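PDB 7LUU: subclass B3 metallo-beta-lactamase from Sphingobium indicum, which probably hydrolyses beta-lactam antibiotics, opening the lactam ring at an active site that holds two zinc ions. Local coordinates for residues A[54-59]-A[95-100]; A[74-79]-A[125-130]; A[89-94]-A[220-225]; A[116-121]-A[129-134]. All blocks are in the same frame, centred on the assembly; numbering follows the deposited sequence.

Interaction 1: A[54-59]-A[95-100]; sequences EWLAPL and PQAAPM
L56 pushes its side chain at Q96, A97 and M100, where the chain enters helix 98-107. That helix is the connector of a beta-alpha-beta crossover, linking the parallel neighbours 87-90 and 115-119 of one sheet in the alpha-beta/beta-alpha sandwich. L56 comes just after helix 49-55, as the chain leaves helical geometry, so the contact fastens the C-terminal end of helix 49-55 to the crossover.

The contact across the two segments is apolar, and the two methyls of L56 divide the work. CD2 meets the CB of A97 at 4.0 Å, while CD1 reaches the aliphatic CG of Q96 at 3.9 Å and lies 4.3 Å from the sulfur, SD, of M100. CG of L56 sits anti to its carbonyl carbon (chi1 -61°); CD1 continues the extended chain to Q96 and M100, and CD2 branches to A97.

No hydrogen bond joins the segments. Q96 bends sharply at chi2 (-94°), and its amide NE2 is bonded to the carbonyl of M47; what L56 touches is chiefly the methylene part of the side chain. Backbone bonds run from 54-59 to another loop, W55 pairing with G75 and A57 with A74.

M100, at the margin, also lies close to a bound glycerol, probably from the crystallisation liquor. Within 95-100, A98 N is bonded to P95 O at 3.2 Å.

Interaction 2: A[74-79]-A[125-130]; sequences AGLSVA and YDHAGG. With ZN (zinc ion), chain C; SO4 (sulfate ion), chain D.
L76 lies against the backbone of D126 and the imidazole of H127, two of the protein ligands of one zinc ion. Here the packing is close: the methyls CD1 and CD2 of L76 straddle the carbonyl of D126, each 3.5 Å from its O. CD2 also comes within 3.9 Å of CE1 of H127, the two side chains lying nearly perpendicular. W55 of helix 49-55 also touches both L76 and D126.

The other side is looser and wet. Water 1 sits in the plane of the H127 ring, at its edge, where it accepts the N-H of ND1 and donates to the carbonyl O of S77 at 2.8 Å, bridging the segments. At the other ring nitrogen, NE2 of H127 binds zinc at 2.0 Å, and OD2 of D126 binds the same zinc at 2.1 Å. H267 and waters 2 and 3 are further ligands, and water 2 also donates to the second carboxylate oxygen, OD1 of D126, at 2.6 Å. Farther out, the OH of Y125 donates at 2.7 Å to O4 of a sulfate, probably from the crystallisation liquor, to which R51 is also hydrogen-bonded.

With ND1 giving its proton to water 1, NE2 has its lone pair for the metal. Both ends of the imidazole are thus fixed, which probably limits its rotation, and water 1 probably makes the S77 carbonyl a second-shell partner of the zinc ligand.

Interaction 3: A[89-94]-A[220-225]; sequences LIDGAL and IVFASS
I90 and F222 meet in a CH-pi contact near the centre of the molecule. The methyl CG2 of I90 stands over one face of the F222 ring, 3.5 Å from the centroid and only 4° off the ring normal, so it is nearly equidistant from the six ring carbons. The two side chains run antiparallel alongside one another. CG of F222 is anti to its backbone N (chi1 -170°), which lays the ring against CG2 of I90, while CD1 of I90 runs the other way and reaches CB of F222 at 4.0 Å.

Strand 87-90 belongs to one sheet of the alpha-beta/beta-alpha sandwich and strand 216-223 to the other. This pair is therefore part of the filling between the two sheets, and A79 and I264 also pack on F222.

The polar neighbour is D91, just after strand 87-90. Its OD2 lies 3.7 Å from CE1 of F222, oblique to the ring, with the carboxylate and ring planes 84° apart. The bond that matters to OD2 is to the hydroxyl of T121. D91 has a positive phi, and there the chain leaves the strand for a loop, in which the backbone of G92 is hydrogen-bonded to that of H127, a zinc ligand.

Beyond F222, S224 is held by its backbone, its N bonded to OG1 of T206 and its O to the hydroxyl of Y286.

Interaction 4: A[116-121]-A[129-134]; sequences KFILST and GGIAAL
I118 on strand 115-119 and I131 on helix 131-138 bury the most surface here, with L134 one helical turn further on. The two isoleucines lie side by side, pointing opposite ways: CG2 of I118 meets CG1 of I131 at 4.0 Å and CG2 of I131 at 4.1 Å, so the touching is done by branches near the backbone.

The longer arm of I118 serves L134. Its chi1 of -61° places CG1 anti to the carbonyl carbon, and the terminal CD1 comes to 3.7 Å from CB of L134, with the two side chains roughly perpendicular. L134 continues on to L89 of the neighbouring strand 87-90 and to A98, I101 and L102 of helix 98-107, and so packs between helix 98-107 and the sheet.

CD1 of I131 packs on CB of S120 at 3.8 Å. The helix itself is started by the bond from L134 N to G130 O, 3.0 Å long.

Strand 115-119, helix 131-138 and the parallel strand 141-144 make a beta-alpha-beta crossover. Between the strand and this helix run E122, H124, D126 and H127, the zinc ligands of the motif that in most B3 enzymes begins with histidine.

No hydrogen bond joins the two segments, so this contact rests on dispersion and burial of apolar surface, and this oily join closes the base of the loop that carries those ligands.

Overall arrangement
From the N terminus, interaction 1 closes the first loop, bringing the C-terminal end of helix 49-55 onto the start of helix 98-107. Interaction 2 opens inside that loop, at 74-79, and ends beyond it at 125-130, so the two cross. Interaction 3 begins at 89-94, still within both earlier loops, and reaches on to 220-225, crossing both and tying one sheet to the other. Interaction 4 comes after interaction 1 in series and lies nested within interaction 3; it shares G129 and G130 with interaction 2. Together they join the C-terminal end of helix 49-55, the zinc-binding loop, the helical layer over the first sheet and the space between the sheets.

Interaction 1: A[54-59]-A[95-100]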
# COMPACT_ATOMS: atom_id res chain seq x y z
N GLU A 54 15.48 8.31 -5.17
CA GLU A 54 14.24 8.77 -5.79
C GLU A 54 13.01 8.43 -4.95
O GLU A 54 12.14 9.30 -4.74
CB GLU A 54 14.06 8.13 -7.17
CG GLU A 54 15.17 8.43 -8.14
CD GLU A 54 14.65 8.83 -9.49
OE1 GLU A 54 15.01 9.96 -9.91
OE2 GLU A 54 13.88 8.05 -10.13
N TRP A 55 12.88 7.17 -4.54
CA TRP A 55 11.69 6.75 -3.81
C TRP A 55 11.48 7.59 -2.56
O TRP A 55 10.35 7.92 -2.21
CB TRP A 55 11.79 5.29 -3.35
CG TRP A 55 11.44 4.27 -4.37
CD1 TRP A 55 10.57 4.39 -5.41
CD2 TRP A 55 11.90 2.91 -4.37
NE1 TRP A 55 10.48 3.17 -6.09
CE2 TRP A 55 11.30 2.26 -5.46
CE3 TRP A 55 12.79 2.19 -3.55
CZ2 TRP A 55 11.55 0.90 -5.75
CZ3 TRP A 55 13.07 0.84 -3.86
CH2 TRP A 55 12.43 0.23 -4.94
N LEU A 56 12.57 7.86 -1.82
CA LEU A 56 12.44 8.50 -0.52
C LEU A 56 12.76 10.00 -0.59
O LEU A 56 12.97 10.63 0.43
CB LEU A 56 13.37 7.81 0.50
CG LEU A 56 13.05 6.35 0.70
CD1 LEU A 56 13.95 5.77 1.83
CD2 LEU A 56 11.59 6.14 1.09
N ALA A 57 12.73 10.59 -1.79
CA ALA A 57 12.94 12.03 -1.83
C ALA A 57 11.90 12.73 -0.93
O ALA A 57 10.72 12.36 -0.93
CB ALA A 57 12.84 12.52 -3.28
N PRO A 58 12.30 13.70 -0.14
CA PRO A 58 11.39 14.20 0.89
C PRO A 58 10.33 15.12 0.33
O PRO A 58 10.58 15.91 -0.60
CB PRO A 58 12.31 14.99 1.83
CG PRO A 58 13.50 15.41 0.93
CD PRO A 58 13.68 14.24 -0.01
N LEU A 59 9.19 15.12 1.03
CA LEU A 59 8.09 16.06 0.80
C LEU A 59 7.56 16.52 2.15
O LEU A 59 7.48 15.71 3.08
CB LEU A 59 6.95 15.40 0.02
CG LEU A 59 7.26 15.01 -1.44
CD1 LEU A 59 6.05 14.26 -2.03
CD2 LEU A 59 7.62 16.28 -2.33
N PRO A 95 12.89 0.04 4.95
CA PRO A 95 13.26 -0.01 6.38
C PRO A 95 13.84 1.32 6.90
O PRO A 95 13.51 1.78 8.01
CB PRO A 95 14.30 -1.14 6.43
CG PRO A 95 13.79 -2.10 5.27
CD PRO A 95 13.46 -1.11 4.17
N GLN A 96 14.74 1.95 6.13
CA GLN A 96 15.34 3.18 6.61
C GLN A 96 14.37 4.35 6.58
O GLN A 96 14.71 5.41 7.12
CB GLN A 96 16.59 3.49 5.77
CG GLN A 96 16.30 3.83 4.28
CD GLN A 96 16.39 2.62 3.32
OE1 GLN A 96 15.96 1.49 3.64
NE2 GLN A 96 16.93 2.87 2.13
N ALA A 97 13.15 4.17 6.02
CA ALA A 97 12.17 5.24 6.02
C ALA A 97 11.43 5.34 7.33
O ALA A 97 10.75 6.35 7.57
CB ALA A 97 11.13 5.04 4.93
N ALA A 98 11.51 4.32 8.19
CA ALA A 98 10.67 4.39 9.39
C ALA A 98 10.93 5.64 10.23
O ALA A 98 9.97 6.35 10.58
CB ALA A 98 10.84 3.09 10.19
N PRO A 99 12.17 6.01 10.52
CA PRO A 99 12.39 7.28 11.26
C PRO A 99 11.89 8.52 10.51
O PRO A 99 11.44 9.48 11.17
CB PRO A 99 13.91 7.36 11.43
CG PRO A 99 14.46 6.11 10.90
CD PRO A 99 13.43 5.30 10.21
N MET A 100 11.99 8.54 9.18
CA MET A 100 11.52 9.69 8.38
C MET A 100 10.00 9.80 8.47
O MET A 100 9.46 10.89 8.61
CB MET A 100 12.01 9.49 6.93
CG MET A 100 13.58 9.18 6.76
SD MET A 100 13.81 8.61 5.04
CE MET A 100 15.54 8.17 5.12

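Interaction 2: A[74-79]-A[125-130]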
# COMPACT_ATOMS: atom_id res chain seq x y z
N ALA A 74 8.35 11.30 -2.20
CA ALA A 74 7.99 11.60 -3.57
C ALA A 74 7.60 10.35 -4.32
O ALA A 74 6.72 10.40 -5.19
CB ALA A 74 9.14 12.32 -4.27
N GLY A 75 8.24 9.23 -4.02
CA GLY A 75 7.99 8.02 -4.81
C GLY A 75 7.20 6.91 -4.10
O GLY A 75 6.91 5.87 -4.74
N LEU A 76 6.82 7.11 -2.84
CA LEU A 76 6.12 6.05 -2.06
C LEU A 76 5.15 6.75 -1.15
O LEU A 76 5.53 7.56 -0.29
CB LEU A 76 7.15 5.22 -1.24
CG LEU A 76 8.15 4.39 -2.05
CD1 LEU A 76 9.26 3.84 -1.17
CD2 LEU A 76 7.39 3.25 -2.73
N SER A 77 3.89 6.36 -1.27
CA SER A 77 2.84 6.98 -0.45
C SER A 77 2.76 6.31 0.91
O SER A 77 2.78 5.08 1.01
CB SER A 77 1.48 6.85 -1.14
OG SER A 77 1.53 7.51 -2.42
N VAL A 78 2.63 7.14 1.95
CA VAL A 78 2.29 6.67 3.30
C VAL A 78 1.20 7.60 3.82
O VAL A 78 1.38 8.83 3.79
CB VAL A 78 3.52 6.71 4.25
CG1 VAL A 78 3.13 6.22 5.68
CG2 VAL A 78 4.70 5.90 3.63
N ALA A 79 0.06 7.05 4.26
CA ALA A 79 -1.04 7.90 4.74
C ALA A 79 -1.15 7.83 6.26
O ALA A 79 -0.69 6.87 6.88
CB ALA A 79 -2.39 7.46 4.15
N TYR A 125 9.25 -5.08 -0.06
CA TYR A 125 10.01 -4.24 0.86
C TYR A 125 9.88 -2.73 0.61
O TYR A 125 10.22 -1.95 1.52
CB TYR A 125 11.49 -4.70 0.85
CG TYR A 125 12.26 -4.36 -0.42
CD1 TYR A 125 12.67 -3.06 -0.67
CD2 TYR A 125 12.62 -5.35 -1.35
CE1 TYR A 125 13.38 -2.73 -1.76
CE2 TYR A 125 13.37 -5.03 -2.46
CZ TYR A 125 13.72 -3.71 -2.67
OH TYR A 125 14.47 -3.37 -3.78
N ASP A 126 9.38 -2.28 -0.56
CA ASP A 126 9.23 -0.84 -0.77
C ASP A 126 7.92 -0.32 -0.18
O ASP A 126 7.71 0.89 -0.17
CB ASP A 126 9.34 -0.46 -2.27
CG ASP A 126 8.36 -1.25 -3.19
OD1 ASP A 126 8.10 -2.46 -2.95
OD2 ASP A 126 7.90 -0.66 -4.19
N HIS A 127 7.04 -1.21 0.35
CA HIS A 127 5.84 -0.77 1.05
C HIS A 127 5.76 -1.32 2.44
O HIS A 127 5.19 -0.68 3.31
CB HIS A 127 4.55 -1.18 0.26
CG HIS A 127 4.64 -0.82 -1.19
ND1 HIS A 127 4.29 0.44 -1.65
CD2 HIS A 127 5.15 -1.48 -2.26
CE1 HIS A 127 4.56 0.53 -2.95
NE2 HIS A 127 5.07 -0.63 -3.34
N ALA A 128 6.32 -2.49 2.68
CA ALA A 128 6.29 -3.06 4.01
C ALA A 128 7.62 -2.97 4.74
O ALA A 128 7.68 -3.38 5.89
CB ALA A 128 5.87 -4.55 3.93
N GLY A 129 8.66 -2.51 4.07
CA GLY A 129 10.00 -2.57 4.63
C GLY A 129 10.12 -1.89 5.99
O GLY A 129 10.84 -2.40 6.87
N GLY A 130 9.45 -0.76 6.17
CA GLY A 130 9.53 -0.04 7.42
C GLY A 130 8.47 -0.38 8.42
O GLY A 130 8.45 0.19 9.52
ZN ZN C . 6.04 -1.02 -5.06
S SO4 D . 15.17 -6.28 -6.02
O1 SO4 D . 16.07 -7.42 -6.16
O2 SO4 D . 14.94 -5.62 -7.31
O3 SO4 D . 13.90 -6.81 -5.53
O4 SO4 D . 15.74 -5.30 -5.08
O HOH W 1 2.87 2.63 -0.26
O HOH W 2 6.60 -3.20 -4.94
O HOH W 3 4.35 -1.72 -6.03

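Interaction 3: A[89-94]-A[220-225]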
# COMPACT_ATOMS: atom_id res chain seq x y z
N LEU A 89 -1.77 4.41 10.28
CA LEU A 89 -0.85 4.60 9.15
C LEU A 89 -1.20 3.60 8.07
O LEU A 89 -1.62 2.49 8.40
CB LEU A 89 0.56 4.32 9.67
CG LEU A 89 1.80 5.07 9.31
CD1 LEU A 89 1.74 6.58 9.27
CD2 LEU A 89 2.82 4.67 10.40
N ILE A 90 -0.94 3.95 6.81
CA ILE A 90 -1.05 3.05 5.68
C ILE A 90 0.32 2.99 5.02
O ILE A 90 0.83 4.01 4.52
CB ILE A 90 -2.11 3.52 4.67
CG1 ILE A 90 -3.42 3.67 5.46
CG2 ILE A 90 -2.21 2.39 3.59
CD1 ILE A 90 -4.68 3.90 4.50
N ASP A 91 0.88 1.77 5.04
CA ASP A 91 2.20 1.38 4.52
C ASP A 91 3.35 2.01 5.31
O ASP A 91 3.17 2.80 6.26
CB ASP A 91 2.30 1.67 3.00
CG ASP A 91 1.62 0.56 2.18
OD1 ASP A 91 1.38 -0.55 2.71
OD2 ASP A 91 1.35 0.79 1.01
N GLY A 92 4.56 1.54 4.96
CA GLY A 92 5.74 1.89 5.76
C GLY A 92 6.98 2.12 4.94
O GLY A 92 8.06 2.25 5.53
N ALA A 93 6.89 2.21 3.62
CA ALA A 93 8.05 2.42 2.75
C ALA A 93 9.19 1.43 3.09
O ALA A 93 8.95 0.26 3.44
CB ALA A 93 8.49 3.91 2.77
N LEU A 94 10.45 1.88 2.87
CA LEU A 94 11.63 1.03 3.07
C LEU A 94 12.04 0.99 4.54
O LEU A 94 11.59 1.80 5.35
CB LEU A 94 12.79 1.61 2.26
CG LEU A 94 12.61 1.55 0.74
CD1 LEU A 94 13.79 2.35 0.15
CD2 LEU A 94 12.78 0.18 0.31
N ILE A 220 -12.11 8.44 0.31
CA ILE A 220 -10.70 8.33 -0.06
C ILE A 220 -10.39 6.85 -0.32
O ILE A 220 -10.83 5.94 0.43
CB ILE A 220 -9.79 8.86 1.07
CG1 ILE A 220 -10.15 10.36 1.33
CG2 ILE A 220 -8.35 8.73 0.67
CD1 ILE A 220 -9.20 10.96 2.45
N VAL A 221 -9.58 6.58 -1.34
CA VAL A 221 -9.12 5.25 -1.63
C VAL A 221 -7.60 5.27 -1.61
O VAL A 221 -7.00 6.03 -2.38
CB VAL A 221 -9.59 4.80 -3.03
CG1 VAL A 221 -9.00 3.41 -3.40
CG2 VAL A 221 -11.12 4.71 -2.99
N PHE A 222 -6.97 4.38 -0.82
CA PHE A 222 -5.52 4.19 -0.87
C PHE A 222 -5.33 2.89 -1.61
O PHE A 222 -5.61 1.81 -1.05
CB PHE A 222 -4.94 4.15 0.55
CG PHE A 222 -3.39 4.19 0.58
CD1 PHE A 222 -2.67 3.18 -0.01
CD2 PHE A 222 -2.70 5.30 1.14
CE1 PHE A 222 -1.30 3.18 0.04
CE2 PHE A 222 -1.32 5.30 1.21
CZ PHE A 222 -0.60 4.25 0.66
N ALA A 223 -4.95 2.99 -2.89
CA ALA A 223 -4.93 1.83 -3.81
C ALA A 223 -3.60 1.12 -3.75
O ALA A 223 -2.55 1.77 -3.78
CB ALA A 223 -5.18 2.31 -5.27
N SER A 224 -3.64 -0.21 -3.61
CA SER A 224 -2.42 -0.97 -3.83
C SER A 224 -1.97 -0.84 -5.27
O SER A 224 -2.76 -0.50 -6.17
CB SER A 224 -2.61 -2.46 -3.53
OG SER A 224 -3.41 -3.05 -4.59
N SER A 225 -0.65 -0.99 -5.46
CA SER A 225 -0.16 -1.17 -6.82
C SER A 225 -0.97 -2.21 -7.55
O SER A 225 -1.28 -3.27 -7.01
CB SER A 225 1.29 -1.58 -6.78
OG SER A 225 1.76 -1.80 -8.13

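Interaction 4: A[116-121]-A[129-134]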
# COMPACT_ATOMS: atom_id res chain seq x y z
N LYS A 116 -2.33 3.28 16.32
CA LYS A 116 -2.91 2.03 16.79
C LYS A 116 -2.83 0.92 15.75
O LYS A 116 -2.81 -0.25 16.10
CB LYS A 116 -4.39 2.27 17.13
CG LYS A 116 -4.54 3.25 18.34
CD LYS A 116 -3.86 2.68 19.61
CE LYS A 116 -3.75 3.57 20.98
NZ LYS A 116 -2.32 3.70 21.61
N PHE A 117 -2.87 1.28 14.48
CA PHE A 117 -2.87 0.29 13.40
C PHE A 117 -1.99 0.78 12.27
O PHE A 117 -1.97 1.98 11.97
CB PHE A 117 -4.28 0.03 12.82
CG PHE A 117 -5.22 -0.61 13.80
CD1 PHE A 117 -5.11 -1.96 14.08
CD2 PHE A 117 -6.18 0.14 14.42
CE1 PHE A 117 -5.95 -2.55 15.01
CE2 PHE A 117 -7.03 -0.42 15.36
CZ PHE A 117 -6.91 -1.80 15.64
N ILE A 118 -1.33 -0.16 11.59
CA ILE A 118 -0.60 0.12 10.36
C ILE A 118 -1.21 -0.81 9.31
O ILE A 118 -1.14 -2.05 9.46
CB ILE A 118 0.92 -0.12 10.52
CG1 ILE A 118 1.52 0.81 11.60
CG2 ILE A 118 1.64 0.11 9.16
CD1 ILE A 118 2.88 0.20 12.13
N LEU A 119 -1.85 -0.23 8.28
CA LEU A 119 -2.46 -1.05 7.22
C LEU A 119 -1.41 -1.33 6.13
O LEU A 119 -0.60 -0.48 5.82
CB LEU A 119 -3.68 -0.32 6.61
CG LEU A 119 -4.61 0.31 7.67
CD1 LEU A 119 -5.81 0.87 6.88
CD2 LEU A 119 -5.09 -0.63 8.76
N SER A 120 -1.41 -2.53 5.54
CA SER A 120 -0.40 -2.91 4.55
C SER A 120 -1.05 -3.22 3.20
O SER A 120 -1.91 -4.11 3.13
CB SER A 120 0.39 -4.12 5.06
OG SER A 120 1.26 -4.64 4.05
N THR A 121 -0.62 -2.52 2.12
CA THR A 121 -1.17 -2.83 0.81
C THR A 121 -0.55 -4.07 0.19
O THR A 121 -1.19 -4.70 -0.69
CB THR A 121 -0.99 -1.65 -0.19
OG1 THR A 121 0.39 -1.29 -0.36
CG2 THR A 121 -1.83 -0.40 0.26
N GLY A 129 8.66 -2.51 4.07
CA GLY A 129 10.00 -2.57 4.63
C GLY A 129 10.12 -1.89 5.99
O GLY A 129 10.84 -2.40 6.87
N GLY A 130 9.45 -0.76 6.17
CA GLY A 130 9.53 -0.04 7.42
C GLY A 130 8.47 -0.38 8.42
O GLY A 130 8.45 0.19 9.52
N ILE A 131 7.56 -1.30 8.10
CA ILE A 131 6.42 -1.55 8.98
C ILE A 131 6.84 -2.17 10.31
O ILE A 131 6.33 -1.79 11.37
CB ILE A 131 5.40 -2.43 8.24
CG1 ILE A 131 4.66 -1.59 7.18
CG2 ILE A 131 4.38 -2.99 9.21
CD1 ILE A 131 3.56 -2.45 6.42
N ALA A 132 7.72 -3.17 10.30
CA ALA A 132 8.16 -3.75 11.56
C ALA A 132 8.74 -2.72 12.50
O ALA A 132 8.45 -2.74 13.71
CB ALA A 132 9.18 -4.86 11.29
N ALA A 133 9.59 -1.83 11.97
CA ALA A 133 10.17 -0.80 12.83
C ALA A 133 9.07 0.09 13.37
O ALA A 133 9.12 0.53 14.54
CB ALA A 133 11.20 0.01 12.05
N LEU A 134 8.14 0.49 12.51
CA LEU A 134 7.05 1.39 12.94
C LEU A 134 6.18 0.72 14.00
O LEU A 134 5.80 1.34 15.00
CB LEU A 134 6.15 1.80 11.74
CG LEU A 134 6.89 2.66 10.71
CD1 LEU A 134 6.10 2.68 9.41
CD2 LEU A 134 7.10 4.06 11.32